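Phosphoribosylaminoimidazole-succinocarboxamide synthase (Pyrococcus horikoshii, PDB 4O86) catalyses the ATP-dependent joining of L-aspartate to 5-amino-1-(5-phospho-D-ribosyl)imidazole-4-carboxylate, giving SAICAR in the de novo pathway to IMP. Local coordinates at residues Lys175-Lys180 with Leu188-Ser193; Val92-Ala97 with Pro113-Glu118. All coordinates share one frame; numbering follows the deposited sequence.

Contact 1: residues Lys175-Lys180 with Leu188-Ser193. With ADP (adenosine-5'-diphosphate), chain H; C5P (cytidine-5'-monophosphate), chain D; PO4 (phosphate ion), chain G.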
# COMPACT_ATOMS: atom_id res chain seq x y z
N LYS A 175 7.57 -8.55 11.46
CA LYS A 175 8.29 -7.99 10.32
C LYS A 175 9.52 -8.85 9.97
O LYS A 175 10.29 -9.24 10.85
CB LYS A 175 8.73 -6.55 10.64
CG LYS A 175 9.43 -5.81 9.49
CD LYS A 175 10.95 -5.97 9.52
CE LYS A 175 11.58 -5.24 10.72
NZ LYS A 175 13.06 -5.51 10.86
N LEU A 176 9.72 -9.09 8.68
CA LEU A 176 10.92 -9.74 8.19
C LEU A 176 11.69 -8.85 7.22
O LEU A 176 11.13 -7.90 6.64
CB LEU A 176 10.59 -11.05 7.47
CG LEU A 176 9.80 -12.12 8.23
CD1 LEU A 176 9.44 -13.25 7.28
CD2 LEU A 176 10.57 -12.62 9.45
N GLU A 177 12.96 -9.18 7.04
CA GLU A 177 13.78 -8.58 6.01
C GLU A 177 14.53 -9.67 5.24
O GLU A 177 14.78 -10.77 5.77
CB GLU A 177 14.75 -7.58 6.62
CG GLU A 177 14.05 -6.37 7.20
CD GLU A 177 15.01 -5.34 7.74
OE1 GLU A 177 16.11 -5.22 7.17
OE2 GLU A 177 14.66 -4.65 8.71
N PHE A 178 14.88 -9.36 4.00
CA PHE A 178 15.47 -10.33 3.09
C PHE A 178 16.59 -9.71 2.29
O PHE A 178 16.61 -8.49 2.04
CB PHE A 178 14.43 -10.81 2.07
CG PHE A 178 13.30 -11.59 2.66
CD1 PHE A 178 13.36 -12.98 2.74
CD2 PHE A 178 12.17 -10.93 3.15
CE1 PHE A 178 12.31 -13.70 3.26
CE2 PHE A 178 11.11 -11.65 3.69
CZ PHE A 178 11.19 -13.03 3.75
N GLY A 179 17.50 -10.57 1.84
CA GLY A 179 18.54 -10.21 0.91
C GLY A 179 18.84 -11.34 -0.05
O GLY A 179 18.32 -12.46 0.09
N LYS A 180 19.71 -11.05 -1.00
CA LYS A 180 20.09 -11.97 -2.06
C LYS A 180 21.50 -12.49 -1.74
O LYS A 180 22.36 -11.70 -1.36
CB LYS A 180 20.11 -11.18 -3.36
CG LYS A 180 19.38 -11.81 -4.53
CD LYS A 180 19.13 -10.77 -5.62
CE LYS A 180 18.60 -11.43 -6.88
NZ LYS A 180 17.94 -10.47 -7.81
N LEU A 188 16.43 -15.14 4.13
CA LEU A 188 15.86 -14.44 5.28
C LEU A 188 16.95 -13.81 6.13
O LEU A 188 17.93 -14.48 6.49
CB LEU A 188 15.04 -15.42 6.12
CG LEU A 188 14.25 -14.88 7.31
CD1 LEU A 188 13.26 -13.83 6.84
CD2 LEU A 188 13.53 -16.02 8.00
N ALA A 189 16.78 -12.53 6.46
CA ALA A 189 17.85 -11.78 7.10
C ALA A 189 17.45 -11.10 8.42
O ALA A 189 16.48 -11.51 9.08
CB ALA A 189 18.43 -10.76 6.12
N ASP A 190 18.22 -10.09 8.81
CA ASP A 190 17.94 -9.30 10.02
C ASP A 190 17.67 -10.16 11.27
O ASP A 190 18.41 -11.11 11.55
CB ASP A 190 16.81 -8.29 9.76
CG ASP A 190 16.85 -7.11 10.73
OD1 ASP A 190 15.84 -6.91 11.44
OD2 ASP A 190 17.87 -6.38 10.77
N GLU A 191 16.59 -9.84 12.00
CA GLU A 191 16.34 -10.44 13.29
C GLU A 191 14.91 -10.94 13.38
O GLU A 191 14.04 -10.52 12.61
CB GLU A 191 16.59 -9.42 14.43
CG GLU A 191 15.54 -8.31 14.55
CD GLU A 191 15.75 -7.37 15.73
OE1 GLU A 191 15.59 -7.79 16.88
OE2 GLU A 191 16.04 -6.18 15.52
N ILE A 192 14.67 -11.85 14.32
CA ILE A 192 13.32 -12.21 14.71
C ILE A 192 13.29 -12.24 16.24
O ILE A 192 13.82 -13.15 16.87
CB ILE A 192 12.85 -13.58 14.14
CG1 ILE A 192 13.03 -13.65 12.62
CG2 ILE A 192 11.40 -13.82 14.50
CD1 ILE A 192 12.67 -14.99 12.02
N SER A 193 12.65 -11.23 16.82
CA SER A 193 12.66 -11.05 18.26
C SER A 193 11.33 -10.44 18.73
O SER A 193 10.48 -10.10 17.90
CB SER A 193 13.85 -10.18 18.64
OG SER A 193 13.67 -8.86 18.17
PB ADP H . 18.22 -0.33 10.93
O1B ADP H . 18.01 0.72 12.01
O2B ADP H . 18.70 0.21 9.60
O3B ADP H . 17.07 -1.32 10.81
PA ADP H . 19.38 -2.40 12.50
O1A ADP H . 19.49 -1.92 13.93
O2A ADP H . 18.22 -3.30 12.13
O3A ADP H . 19.48 -1.15 11.48
O5' ADP H . 20.75 -3.18 12.12
C5' ADP H . 20.80 -4.14 11.05
C4' ADP H . 21.02 -3.53 9.66
O4' ADP H . 21.69 -4.49 8.83
C3' ADP H . 19.72 -3.25 8.93
O3' ADP H . 19.95 -2.18 8.00
C2' ADP H . 19.44 -4.54 8.17
O2' ADP H . 18.62 -4.35 7.02
C1' ADP H . 20.84 -4.97 7.78
N9 ADP H . 21.01 -6.44 7.68
C8 ADP H . 20.37 -7.39 8.39
N7 ADP H . 20.80 -8.63 8.05
C5 ADP H . 21.76 -8.48 7.11
C6 ADP H . 22.64 -9.37 6.30
N6 ADP H . 22.62 -10.72 6.43
N1 ADP H . 23.49 -8.78 5.41
C2 ADP H . 23.57 -7.45 5.25
N3 ADP H . 22.81 -6.59 5.95
C4 ADP H . 21.90 -7.04 6.87
O3P C5P D . 3.42 -0.84 13.24
P C5P D . 2.80 -2.02 12.54
O1P C5P D . 1.56 -2.59 13.20
O2P C5P D . 2.63 -1.82 11.05
O5' C5P D . 3.90 -3.18 12.73
C5' C5P D . 3.63 -4.53 12.36
C4' C5P D . 4.69 -5.45 12.95
O4' C5P D . 5.96 -5.19 12.35
C3' C5P D . 4.87 -5.22 14.44
O3' C5P D . 5.07 -6.48 15.09
C2' C5P D . 6.12 -4.40 14.58
O2' C5P D . 6.79 -4.80 15.78
C1' C5P D . 6.91 -4.77 13.33
N1 C5P D . 7.69 -3.66 12.78
C2 C5P D . 9.10 -3.63 12.92
N3 C5P D . 9.82 -2.61 12.39
C4 C5P D . 9.20 -1.61 11.72
C5 C5P D . 7.82 -1.62 11.57
C6 C5P D . 7.08 -2.67 12.11
O2 C5P D . 9.68 -4.55 13.53
N4 C5P D . 9.92 -0.60 11.20
P PO4 G . 13.39 -1.66 11.76
O1 PO4 G . 12.46 -0.81 10.93
O2 PO4 G . 12.62 -2.60 12.66
O3 PO4 G . 14.25 -2.49 10.85
O4 PO4 G . 14.25 -0.73 12.60
O HOH W 1 12.91 -8.25 11.37
O HOH W 2 13.68 -11.22 9.28
O HOH W 3 16.74 -3.75 10.24

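Contact 2: residues Val92-Ala97 with Pro113-Glu118. With C5P (cytidine-5'-monophosphate), chain D; CDP (cytidine-5'-diphosphate), chain C.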
# COMPACT_ATOMS: atom_id res chain seq x y z
N VAL A 92 3.88 -9.64 8.05
CA VAL A 92 2.80 -10.61 7.98
C VAL A 92 1.87 -10.43 9.19
O VAL A 92 2.35 -10.24 10.30
CB VAL A 92 3.36 -12.06 7.92
CG1 VAL A 92 2.24 -13.05 7.66
CG2 VAL A 92 4.42 -12.18 6.84
N ARG A 93 0.55 -10.47 8.98
CA ARG A 93 -0.40 -10.16 10.05
C ARG A 93 -1.51 -11.21 10.17
O ARG A 93 -2.18 -11.52 9.17
CB ARG A 93 -0.98 -8.74 9.84
CG ARG A 93 -0.01 -7.76 9.16
CD ARG A 93 -0.55 -6.33 9.10
NE ARG A 93 -0.55 -5.72 10.42
CZ ARG A 93 0.09 -4.61 10.76
NH1 ARG A 93 0.81 -3.90 9.88
NH2 ARG A 93 0.00 -4.21 12.03
N ASN A 94 -1.69 -11.75 11.38
CA ASN A 94 -2.74 -12.76 11.66
C ASN A 94 -3.94 -12.20 12.43
O ASN A 94 -5.10 -12.62 12.22
CB ASN A 94 -2.14 -13.94 12.44
CG ASN A 94 -1.00 -14.61 11.69
OD1 ASN A 94 -1.15 -14.96 10.52
ND2 ASN A 94 0.14 -14.76 12.35
N VAL A 95 -3.64 -11.26 13.33
CA VAL A 95 -4.60 -10.63 14.20
C VAL A 95 -4.41 -9.13 14.02
O VAL A 95 -3.27 -8.66 13.91
CB VAL A 95 -4.35 -11.03 15.67
CG1 VAL A 95 -5.20 -10.22 16.63
CG2 VAL A 95 -4.59 -12.52 15.86
N VAL A 96 -5.52 -8.38 13.97
CA VAL A 96 -5.49 -6.92 13.82
C VAL A 96 -4.86 -6.24 15.05
O VAL A 96 -5.31 -6.44 16.19
CB VAL A 96 -6.91 -6.35 13.59
CG1 VAL A 96 -6.86 -4.82 13.52
CG2 VAL A 96 -7.55 -6.94 12.33
N ALA A 97 -3.82 -5.44 14.80
CA ALA A 97 -3.15 -4.64 15.82
C ALA A 97 -2.37 -3.52 15.11
O ALA A 97 -2.25 -3.54 13.89
CB ALA A 97 -2.20 -5.52 16.63
N PRO A 113 -9.39 -13.58 8.46
CA PRO A 113 -9.79 -14.83 7.79
C PRO A 113 -8.60 -15.52 7.11
O PRO A 113 -8.62 -16.74 6.94
CB PRO A 113 -10.85 -14.37 6.77
CG PRO A 113 -10.63 -12.89 6.58
CD PRO A 113 -10.06 -12.39 7.89
N GLU A 114 -7.58 -14.75 6.74
CA GLU A 114 -6.32 -15.31 6.26
C GLU A 114 -5.19 -14.29 6.50
O GLU A 114 -5.46 -13.11 6.75
CB GLU A 114 -6.41 -15.74 4.77
CG GLU A 114 -6.63 -14.61 3.77
CD GLU A 114 -8.09 -14.18 3.66
OE1 GLU A 114 -8.35 -12.96 3.56
OE2 GLU A 114 -8.99 -15.06 3.68
N PRO A 115 -3.93 -14.73 6.45
CA PRO A 115 -2.87 -13.75 6.74
C PRO A 115 -2.83 -12.59 5.72
O PRO A 115 -3.23 -12.76 4.57
CB PRO A 115 -1.58 -14.58 6.67
CG PRO A 115 -2.01 -16.01 6.79
CD PRO A 115 -3.39 -16.08 6.18
N ILE A 116 -2.41 -11.42 6.20
CA ILE A 116 -2.13 -10.26 5.35
C ILE A 116 -0.62 -10.03 5.27
O ILE A 116 0.08 -10.03 6.28
CB ILE A 116 -2.80 -8.98 5.94
CG1 ILE A 116 -4.32 -9.06 5.77
CG2 ILE A 116 -2.23 -7.72 5.29
CD1 ILE A 116 -5.06 -7.87 6.34
N VAL A 117 -0.11 -9.84 4.06
CA VAL A 117 1.30 -9.49 3.88
C VAL A 117 1.33 -8.05 3.41
O VAL A 117 0.63 -7.70 2.46
CB VAL A 117 2.00 -10.39 2.82
CG1 VAL A 117 3.48 -10.08 2.75
CG2 VAL A 117 1.80 -11.86 3.14
N GLU A 118 2.14 -7.23 4.07
CA GLU A 118 2.34 -5.85 3.65
C GLU A 118 3.82 -5.61 3.33
O GLU A 118 4.71 -6.14 4.03
CB GLU A 118 1.86 -4.85 4.71
CG GLU A 118 0.41 -5.04 5.15
CD GLU A 118 0.03 -4.18 6.34
OE1 GLU A 118 0.92 -3.72 7.09
OE2 GLU A 118 -1.18 -3.95 6.55
O3P C5P D . 3.42 -0.84 13.24
P C5P D . 2.80 -2.02 12.54
O1P C5P D . 1.56 -2.59 13.20
O2P C5P D . 2.63 -1.82 11.05
O5' C5P D . 3.90 -3.18 12.73
C5' C5P D . 3.63 -4.53 12.36
C4' C5P D . 4.69 -5.45 12.95
O4' C5P D . 5.96 -5.19 12.35
C3' C5P D . 4.87 -5.22 14.44
O3' C5P D . 5.07 -6.48 15.09
C2' C5P D . 6.12 -4.40 14.58
O2' C5P D . 6.79 -4.80 15.78
C1' C5P D . 6.91 -4.77 13.33
N1 C5P D . 7.69 -3.66 12.78
C2 C5P D . 9.10 -3.63 12.92
N3 C5P D . 9.82 -2.61 12.39
C4 C5P D . 9.20 -1.61 11.72
C5 C5P D . 7.82 -1.62 11.57
C6 C5P D . 7.08 -2.67 12.11
O2 C5P D . 9.68 -4.55 13.53
N4 C5P D . 9.92 -0.60 11.20
O3B CDP C . 4.04 1.24 14.34
PB CDP C . 3.84 -0.23 14.53
O1B CDP C . 5.08 -0.93 15.06
O2B CDP C . 2.55 -0.61 15.22
O3A CDP C . 3.68 -0.78 13.02
PA CDP C . 2.82 -2.08 12.59
O1A CDP C . 2.68 -2.07 11.08
O2A CDP C . 1.54 -2.16 13.40
O5' CDP C . 3.78 -3.29 13.02
C5' CDP C . 3.71 -4.55 12.37
C4' CDP C . 4.76 -5.49 12.97
O4' CDP C . 6.04 -5.21 12.40
C3' CDP C . 4.90 -5.26 14.46
O3' CDP C . 5.12 -6.52 15.11
C2' CDP C . 6.13 -4.41 14.63
O2' CDP C . 6.78 -4.78 15.85
C1' CDP C . 6.96 -4.76 13.40
N1 CDP C . 7.72 -3.63 12.85
C2 CDP C . 9.13 -3.61 12.94
O2 CDP C . 9.72 -4.55 13.50
N3 CDP C . 9.83 -2.58 12.42
C4 CDP C . 9.19 -1.56 11.80
N4 CDP C . 9.90 -0.53 11.29
C5 CDP C . 7.80 -1.55 11.70
C6 CDP C . 7.08 -2.62 12.24

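Contact 1: residues Lys175-Lys180 with Leu188-Ser193
Lys-175, Glu-177 and Asp-190 form a buried salt-bridge network between the nucleotides. Lys-175 NZ lies 2.8 Å from Glu-177 OE2, on the anti side of that carboxylate, and 3.2 Å from Asp-190 OD1; its side chain meets that of Asp-190 at about a right angle. The carboxylates of Glu-177 and Asp-190 are stacked with their planes 7° apart, Lys-175 NZ joining them; Lys-13 pairs with Asp-190 OD2, and water 3 donates to Glu-177 OE2 and Asp-190 OD2.

Ligands extend the polar group. The ribose O2' of ADP donates to Glu-177 OE1 (2.7 Å), and backbone N of Asp-190 gives its hydrogen to adenine N7 (3.1 Å). Lys-175 NZ also binds O3 of a phosphate ion, probably from the crystallisation liquor.

On the backbone, Phe-178 and Leu-188 are a non-hydrogen-bonded antiparallel pair, followed by the bond from Ala-189 N to Glu-177 O (2.8 Å). Beyond it water 2 takes the hydrogen of Glu-177 N and donates to Ala-189 O.

Apolar packing occupies the face with Leu-188. With CG anti to the backbone N (chi1 -174°), Leu-188 lays CD1 over the Phe-178 ring, 4.1 Å from its centroid, in a CH-pi contact. The same methyl touches Leu-176 CD1 at 3.9 Å. Helices 45-62 and 143-165 pack against this cluster.

The chemistry implies that Lys-175, by bridging the two acids, probably helps keep Glu-177 turned to the ribose while Asp-190 N holds N7 of the base.

Contact 2: residues Val92-Ala97 with Pro113-Glu118
Arg-93 on strand 84-93 reaches Glu-118 on strand 111-121 across an antiparallel beta pairing of the six-stranded sheet. NH1 donates to Glu-118 OE1 at 2.8 Å in a salt bridge; the oxygen lies near the guanidinium plane, whereas the nitrogen stands above the carboxylate plane, and the two planes are 58° apart. The phosphate of the bound cytidine nucleotide, modelled as both CMP and CDP, is met by NH1 and NH2 together: NH1 donates to CMP O2P (3.0 Å) and to CDP O1A (2.9 Å), NH2 to CMP O1P and CDP O2A. Arginine thus grips two oxygens of one phosphate, helped by Ser-99, Arg-198 and Arg-214.

A bend at chi3 (71°) turns the guanidinium to the phosphate, while CD itself lies 3.5 Å from Glu-118 OE2. Replacing Arg-93 by an alanine would probably leave Glu-118 without its cationic mate and the alpha phosphate without its two-pronged donor.

Behind this, the backbone sets the spacing. Arg-93 and Ile-116 are a hydrogen-bonded pair, N to O 2.8 Å from Arg-93 to Ile-116 and 3.0 Å in return, both in the carbonyl plane. Further out, Tyr-120 OH shares Glu-118 OE1, and Asn-94 ND2 is tied to Asn-157 on helix 143-165. The second subunit covers part of strand 111-121: its Asn-132 bonds Val-117 O, and its His-135 packs on Ile-116 and Glu-118. The chain turns a corner at Asn-94, whose OD1 rests 3.9 Å from Pro-115 CB, and Val-92 CG1 approaches that same carbon to 4.2 Å.

Contact 2 comes first along the chain, both of its segments preceding those of contact 1; the centres lie about 18 Å apart and the nearest atoms about 5 Å. Both belong to the six-stranded antiparallel sheet, in which strands 84-93 and 169-180 are neighbours. Strand 84-93 pairs with 111-121 on one side in contact 2, and 169-180 meets the loop after strand 186-188 in contact 1. Helix 143-165 packs on side chains from both. The bound cytidine nucleotide spans the gap, its phosphate at contact 2 and its base near contact 1, where ADP also sits. One sheet therefore carries residues contacting both nucleotides, consistent with an active site bringing ATP and nucleotide substrate together.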